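Long-range contact in phage-related conserved hypothetical protein, BB2244 (Bordetella bronchiseptica, PDB 2BDV), which is of unknown function but, as a member of the SOS response associated peptidase (SRAP) family, probably binds abasic sites in single-stranded DNA: residues Y34-L48 with T92-E104. Numbering follows the deposited sequence.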
loop_
_atom_site.group_PDB
_atom_site.type_symbol
_atom_site.label_atom_id
_atom_site.label_comp_id
_atom_site.label_asym_id
_atom_site.label_seq_id
_atom_site.Cartn_x
_atom_site.Cartn_y
_atom_site.Cartn_z
ATOM N N TYR A 34 -13.193 -6.194 2.613
ATOM C CA TYR A 34 -12.263 -7.265 2.959
ATOM C C TYR A 34 -11.409 -7.687 1.757
ATOM O O TYR A 34 -10.333 -8.254 1.930
ATOM C CB TYR A 34 -13.042 -8.475 3.513
ATOM C CG TYR A 34 -12.186 -9.552 4.181
ATOM C CD1 TYR A 34 -11.309 -9.234 5.228
ATOM C CD2 TYR A 34 -12.258 -10.892 3.771
ATOM C CE1 TYR A 34 -10.522 -10.223 5.849
ATOM C CE2 TYR A 34 -11.474 -11.888 4.388
ATOM C CZ TYR A 34 -10.608 -11.543 5.423
ATOM O OH TYR A 34 -9.822 -12.509 6.018
ATOM N N ASN A 35 -11.881 -7.392 0.546
ATOM C CA ASN A 35 -11.167 -7.766 -0.675
ATOM C C ASN A 35 -10.971 -6.549 -1.569
ATOM O O ASN A 35 -11.864 -6.185 -2.334
ATOM C CB ASN A 35 -11.962 -8.834 -1.430
ATOM C CG ASN A 35 -11.227 -9.364 -2.647
ATOM O OD1 ASN A 35 -10.184 -10.013 -2.528
ATOM N ND2 ASN A 35 -11.771 -9.090 -3.829
ATOM N N ILE A 36 -9.795 -5.933 -1.487
ATOM C CA ILE A 36 -9.515 -4.738 -2.269
ATOM C C ILE A 36 -8.367 -4.910 -3.252
ATOM O O ILE A 36 -7.214 -5.090 -2.858
ATOM C CB ILE A 36 -9.189 -3.549 -1.349
ATOM C CG1 ILE A 36 -10.339 -3.324 -0.363
ATOM C CG2 ILE A 36 -8.931 -2.308 -2.179
ATOM C CD1 ILE A 36 -10.069 -2.247 0.667
ATOM N N PRO A 37 -8.675 -4.869 -4.555
ATOM C CA PRO A 37 -7.643 -5.019 -5.580
ATOM C C PRO A 37 -7.285 -3.681 -6.196
ATOM O O PRO A 37 -7.912 -2.667 -5.911
ATOM C CB PRO A 37 -8.322 -5.914 -6.601
ATOM C CG PRO A 37 -9.703 -5.323 -6.627
ATOM C CD PRO A 37 -10.010 -5.128 -5.132
ATOM N N PRO A 38 -6.252 -3.663 -7.041
ATOM C CA PRO A 38 -5.826 -2.433 -7.709
ATOM C C PRO A 38 -6.954 -1.977 -8.643
ATOM O O PRO A 38 -7.790 -2.786 -9.063
ATOM C CB PRO A 38 -4.594 -2.879 -8.487
ATOM C CG PRO A 38 -4.012 -3.921 -7.576
ATOM C CD PRO A 38 -5.227 -4.711 -7.165
ATOM N N GLY A 39 -6.983 -0.687 -8.960
ATOM C CA GLY A 39 -8.017 -0.180 -9.843
ATOM C C GLY A 39 -9.226 0.360 -9.108
ATOM O O GLY A 39 -10.192 0.791 -9.732
ATOM N N THR A 40 -9.187 0.320 -7.781
ATOM C CA THR A 40 -10.289 0.839 -6.988
ATOM C C THR A 40 -9.791 2.081 -6.255
ATOM O O THR A 40 -8.666 2.537 -6.487
ATOM C CB THR A 40 -10.788 -0.193 -5.958
ATOM O OG1 THR A 40 -9.764 -0.436 -4.989
ATOM C CG2 THR A 40 -11.144 -1.509 -6.653
ATOM N N ARG A 41 -10.628 2.622 -5.376
ATOM C CA ARG A 41 -10.279 3.811 -4.609
ATOM C C ARG A 41 -10.193 3.469 -3.124
ATOM O O ARG A 41 -11.128 3.741 -2.365
ATOM C CB ARG A 41 -11.344 4.895 -4.792
ATOM C CG ARG A 41 -11.695 5.231 -6.229
ATOM C CD ARG A 41 -10.674 6.153 -6.849
ATOM N NE ARG A 41 -11.100 6.619 -8.166
ATOM C CZ ARG A 41 -12.165 7.385 -8.386
ATOM N NH1 ARG A 41 -12.927 7.779 -7.372
ATOM N NH2 ARG A 41 -12.467 7.759 -9.623
ATOM N N PRO A 42 -9.075 2.873 -2.687
ATOM C CA PRO A 42 -8.960 2.531 -1.266
ATOM C C PRO A 42 -8.777 3.783 -0.420
ATOM O O PRO A 42 -8.341 4.814 -0.918
ATOM C CB PRO A 42 -7.711 1.643 -1.209
ATOM C CG PRO A 42 -7.478 1.221 -2.644
ATOM C CD PRO A 42 -7.892 2.422 -3.434
ATOM N N LEU A 43 -9.118 3.689 0.859
ATOM C CA LEU A 43 -8.930 4.811 1.764
ATOM C C LEU A 43 -7.441 5.080 1.870
ATOM O O LEU A 43 -6.638 4.146 1.860
ATOM C CB LEU A 43 -9.447 4.472 3.155
ATOM C CG LEU A 43 -10.945 4.597 3.394
ATOM C CD1 LEU A 43 -11.310 3.979 4.728
ATOM C CD2 LEU A 43 -11.324 6.080 3.352
ATOM N N THR A 44 -7.073 6.354 1.960
ATOM C CA THR A 44 -5.672 6.739 2.119
ATOM C C THR A 44 -5.624 7.952 3.041
ATOM O O THR A 44 -6.612 8.675 3.193
ATOM C CB THR A 44 -4.974 7.146 0.774
ATOM O OG1 THR A 44 -5.356 8.477 0.409
ATOM C CG2 THR A 44 -5.342 6.193 -0.353
HETATM N N MSE A 45 -4.471 8.163 3.658
HETATM C CA MSE A 45 -4.266 9.307 4.531
HETATM C C MSE A 45 -3.043 10.046 4.014
HETATM O O MSE A 45 -2.051 9.419 3.633
HETATM C CB MSE A 45 -4.078 8.847 5.975
HETATM C CG MSE A 45 -5.330 8.171 6.513
HETATM SE SE MSE A 45 -5.311 7.836 8.409
HETATM C CE MSE A 45 -4.211 6.273 8.396
ATOM N N HIS A 46 -3.127 11.376 3.985
ATOM C CA HIS A 46 -2.036 12.203 3.465
ATOM C C HIS A 46 -2.185 13.700 3.744
ATOM O O HIS A 46 -3.187 14.154 4.290
ATOM C CB HIS A 46 -1.940 12.011 1.952
ATOM C CG HIS A 46 -3.150 12.496 1.212
ATOM N ND1 HIS A 46 -3.480 13.831 1.114
ATOM C CD2 HIS A 46 -4.125 11.817 0.559
ATOM C CE1 HIS A 46 -4.606 13.956 0.430
ATOM N NE2 HIS A 46 -5.017 12.750 0.083
ATOM N N ARG A 47 -1.170 14.451 3.334
ATOM C CA ARG A 47 -1.145 15.899 3.487
ATOM C C ARG A 47 -0.645 16.481 2.163
ATOM O O ARG A 47 0.226 17.351 2.133
ATOM C CB ARG A 47 -0.211 16.282 4.638
ATOM C CG ARG A 47 -0.574 15.576 5.931
ATOM C CD ARG A 47 0.388 15.903 7.046
ATOM N NE ARG A 47 0.379 17.320 7.401
ATOM C CZ ARG A 47 1.217 17.857 8.281
ATOM N NH1 ARG A 47 1.163 19.151 8.558
ATOM N NH2 ARG A 47 2.123 17.089 8.876
ATOM N N LEU A 48 -1.214 15.989 1.066
ATOM C CA LEU A 48 -0.813 16.414 -0.273
ATOM C C LEU A 48 -1.280 17.804 -0.691
ATOM O O LEU A 48 -0.646 18.451 -1.525
ATOM C CB LEU A 48 -1.302 15.392 -1.301
ATOM C CG LEU A 48 -0.791 13.971 -1.074
ATOM C CD1 LEU A 48 -1.391 13.024 -2.116
ATOM C CD2 LEU A 48 0.720 13.965 -1.133
ATOM N N THR A 92 6.987 14.941 -3.208
ATOM C CA THR A 92 5.662 15.531 -3.001
ATOM C C THR A 92 4.440 14.611 -3.117
ATOM O O THR A 92 3.307 15.072 -2.990
ATOM C CB THR A 92 5.479 16.692 -3.994
ATOM O OG1 THR A 92 5.447 16.179 -5.338
ATOM C CG2 THR A 92 6.647 17.652 -3.883
ATOM N N GLY A 93 4.653 13.323 -3.357
ATOM C CA GLY A 93 3.518 12.426 -3.472
ATOM C C GLY A 93 3.421 11.351 -2.399
ATOM O O GLY A 93 2.728 10.358 -2.594
ATOM N N ARG A 94 4.095 11.547 -1.267
ATOM C CA ARG A 94 4.084 10.563 -0.182
ATOM C C ARG A 94 2.741 10.458 0.547
ATOM O O ARG A 94 2.221 11.443 1.072
ATOM C CB ARG A 94 5.189 10.872 0.837
ATOM C CG ARG A 94 6.610 10.890 0.262
ATOM C CD ARG A 94 7.661 10.978 1.383
ATOM N NE ARG A 94 7.514 12.194 2.182
ATOM C CZ ARG A 94 8.176 13.325 1.962
ATOM N NH1 ARG A 94 9.053 13.411 0.964
ATOM N NH2 ARG A 94 7.950 14.374 2.732
ATOM N N ILE A 95 2.186 9.252 0.567
ATOM C CA ILE A 95 0.915 9.002 1.234
ATOM C C ILE A 95 0.983 7.703 2.033
ATOM O O ILE A 95 1.949 6.943 1.941
ATOM C CB ILE A 95 -0.244 8.857 0.216
ATOM C CG1 ILE A 95 -0.104 7.540 -0.557
ATOM C CG2 ILE A 95 -0.230 10.026 -0.763
ATOM C CD1 ILE A 95 -1.385 7.077 -1.270
ATOM N N LEU A 96 -0.059 7.459 2.811
ATOM C CA LEU A 96 -0.157 6.246 3.592
ATOM C C LEU A 96 -1.461 5.566 3.190
ATOM O O LEU A 96 -2.459 6.231 2.915
ATOM C CB LEU A 96 -0.171 6.563 5.091
ATOM C CG LEU A 96 1.114 7.213 5.600
ATOM C CD1 LEU A 96 0.875 7.923 6.914
ATOM C CD2 LEU A 96 2.190 6.134 5.742
ATOM N N VAL A 97 -1.432 4.237 3.130
ATOM C CA VAL A 97 -2.611 3.453 2.801
ATOM C C VAL A 97 -2.896 2.539 3.981
ATOM O O VAL A 97 -2.187 1.548 4.199
ATOM C CB VAL A 97 -2.399 2.559 1.561
ATOM C CG1 VAL A 97 -3.657 1.740 1.309
ATOM C CG2 VAL A 97 -2.074 3.407 0.339
ATOM N N PRO A 98 -3.931 2.858 4.769
ATOM C CA PRO A 98 -4.272 2.028 5.924
ATOM C C PRO A 98 -4.800 0.656 5.499
ATOM O O PRO A 98 -5.438 0.523 4.450
ATOM C CB PRO A 98 -5.317 2.870 6.645
ATOM C CG PRO A 98 -5.966 3.615 5.542
ATOM C CD PRO A 98 -4.802 4.039 4.699
ATOM N N ALA A 99 -4.520 -0.356 6.322
ATOM C CA ALA A 99 -4.943 -1.723 6.050
ATOM C C ALA A 99 -4.893 -2.634 7.278
ATOM O O ALA A 99 -3.974 -2.562 8.100
ATOM C CB ALA A 99 -4.080 -2.316 4.944
ATOM N N ASP A 100 -5.887 -3.503 7.385
ATOM C CA ASP A 100 -5.950 -4.446 8.488
ATOM C C ASP A 100 -5.066 -5.644 8.143
ATOM O O ASP A 100 -4.643 -6.400 9.021
ATOM C CB ASP A 100 -7.410 -4.846 8.703
ATOM C CG ASP A 100 -8.257 -3.673 9.168
ATOM O OD1 ASP A 100 -8.288 -3.412 10.385
ATOM O OD2 ASP A 100 -8.869 -2.986 8.322
ATOM N N GLY A 101 -4.779 -5.784 6.852
ATOM C CA GLY A 101 -3.943 -6.873 6.364
ATOM C C GLY A 101 -3.912 -6.947 4.839
ATOM O O GLY A 101 -4.496 -6.103 4.154
ATOM N N TRP A 102 -3.229 -7.950 4.291
ATOM C CA TRP A 102 -3.150 -8.096 2.843
ATOM C C TRP A 102 -3.111 -9.576 2.466
ATOM O O TRP A 102 -2.970 -10.446 3.334
ATOM C CB TRP A 102 -1.913 -7.353 2.289
ATOM C CG TRP A 102 -0.570 -7.975 2.624
ATOM C CD1 TRP A 102 0.156 -8.823 1.842
ATOM C CD2 TRP A 102 0.179 -7.812 3.838
ATOM N NE1 TRP A 102 1.311 -9.203 2.488
ATOM C CE2 TRP A 102 1.353 -8.597 3.715
ATOM C CE3 TRP A 102 -0.025 -7.080 5.020
ATOM C CZ2 TRP A 102 2.319 -8.673 4.724
ATOM C CZ3 TRP A 102 0.937 -7.156 6.026
ATOM C CH2 TRP A 102 2.096 -7.950 5.868
ATOM N N TYR A 103 -3.249 -9.865 1.177
ATOM C CA TYR A 103 -3.239 -11.246 0.732
ATOM C C TYR A 103 -2.082 -11.593 -0.190
ATOM O O TYR A 103 -1.638 -10.768 -0.981
ATOM C CB TYR A 103 -4.533 -11.582 -0.002
ATOM C CG TYR A 103 -5.802 -11.253 0.744
ATOM C CD1 TYR A 103 -6.326 -9.959 0.736
ATOM C CD2 TYR A 103 -6.498 -12.242 1.430
ATOM C CE1 TYR A 103 -7.517 -9.664 1.385
ATOM C CE2 TYR A 103 -7.686 -11.959 2.084
ATOM C CZ TYR A 103 -8.191 -10.668 2.056
ATOM O OH TYR A 103 -9.377 -10.397 2.698
ATOM N N GLU A 104 -1.608 -12.830 -0.071
ATOM C CA GLU A 104 -0.548 -13.369 -0.915
ATOM C C GLU A 104 -0.973 -14.802 -1.253
ATOM O O GLU A 104 -1.488 -15.517 -0.398
ATOM C CB GLU A 104 0.797 -13.405 -0.182
ATOM C CG GLU A 104 1.356 -12.047 0.194
ATOM C CD GLU A 104 2.656 -12.156 0.952
ATOM O OE1 GLU A 104 3.145 -11.126 1.462
ATOM O OE2 GLU A 104 3.193 -13.278 1.035
HETATM O O HOH W 1 1.937 17.723 -2.593
#
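Tyr103 points its phenol end at the ring of Tyr34: the planes stand at 82°, an edge-to-face pair in which the hydroxyl of Tyr103 sits over the face of Tyr34. Tyrosine suits the place because it joins an aromatic edge to a hydroxyl donor: Tyr103 OH donates to Tyr34 O at 2.5 Å, very short for such a bond. With chi1 at -168° the Tyr34 ring swings to the side of its own carbonyl, where one hydroxyl can meet both.

Farther along, strands 43-46 and 94-99 meet in a single antiparallel bridge, Met45 with Leu96, a hydrogen-bonded pair: Met45 N reaches Leu96 O at 2.9 Å, and Leu96 N returns a bond to Met45 O. This bridge joins the edge strand of the mixed sheet to the two-stranded sheet 43-46/54-57. Past it Pro98 has no N-H to offer Leu43 O and meets it with CD instead, at 3.4 Å, so the backbone pairing does not continue there. The flexible selenomethionine Met45 bends at chi3 (-79°) and brings CE to Pro98 CB, both residues also touching Tyr14 of helix 11-18.

On the other side of the bridge, branched Ile95 presses CG2 tightly on Leu48 CD1, 3.5 Å away. Leu48 CD1 also lies over the face of the His46 ring, whose ND1 accepts Leu48 N.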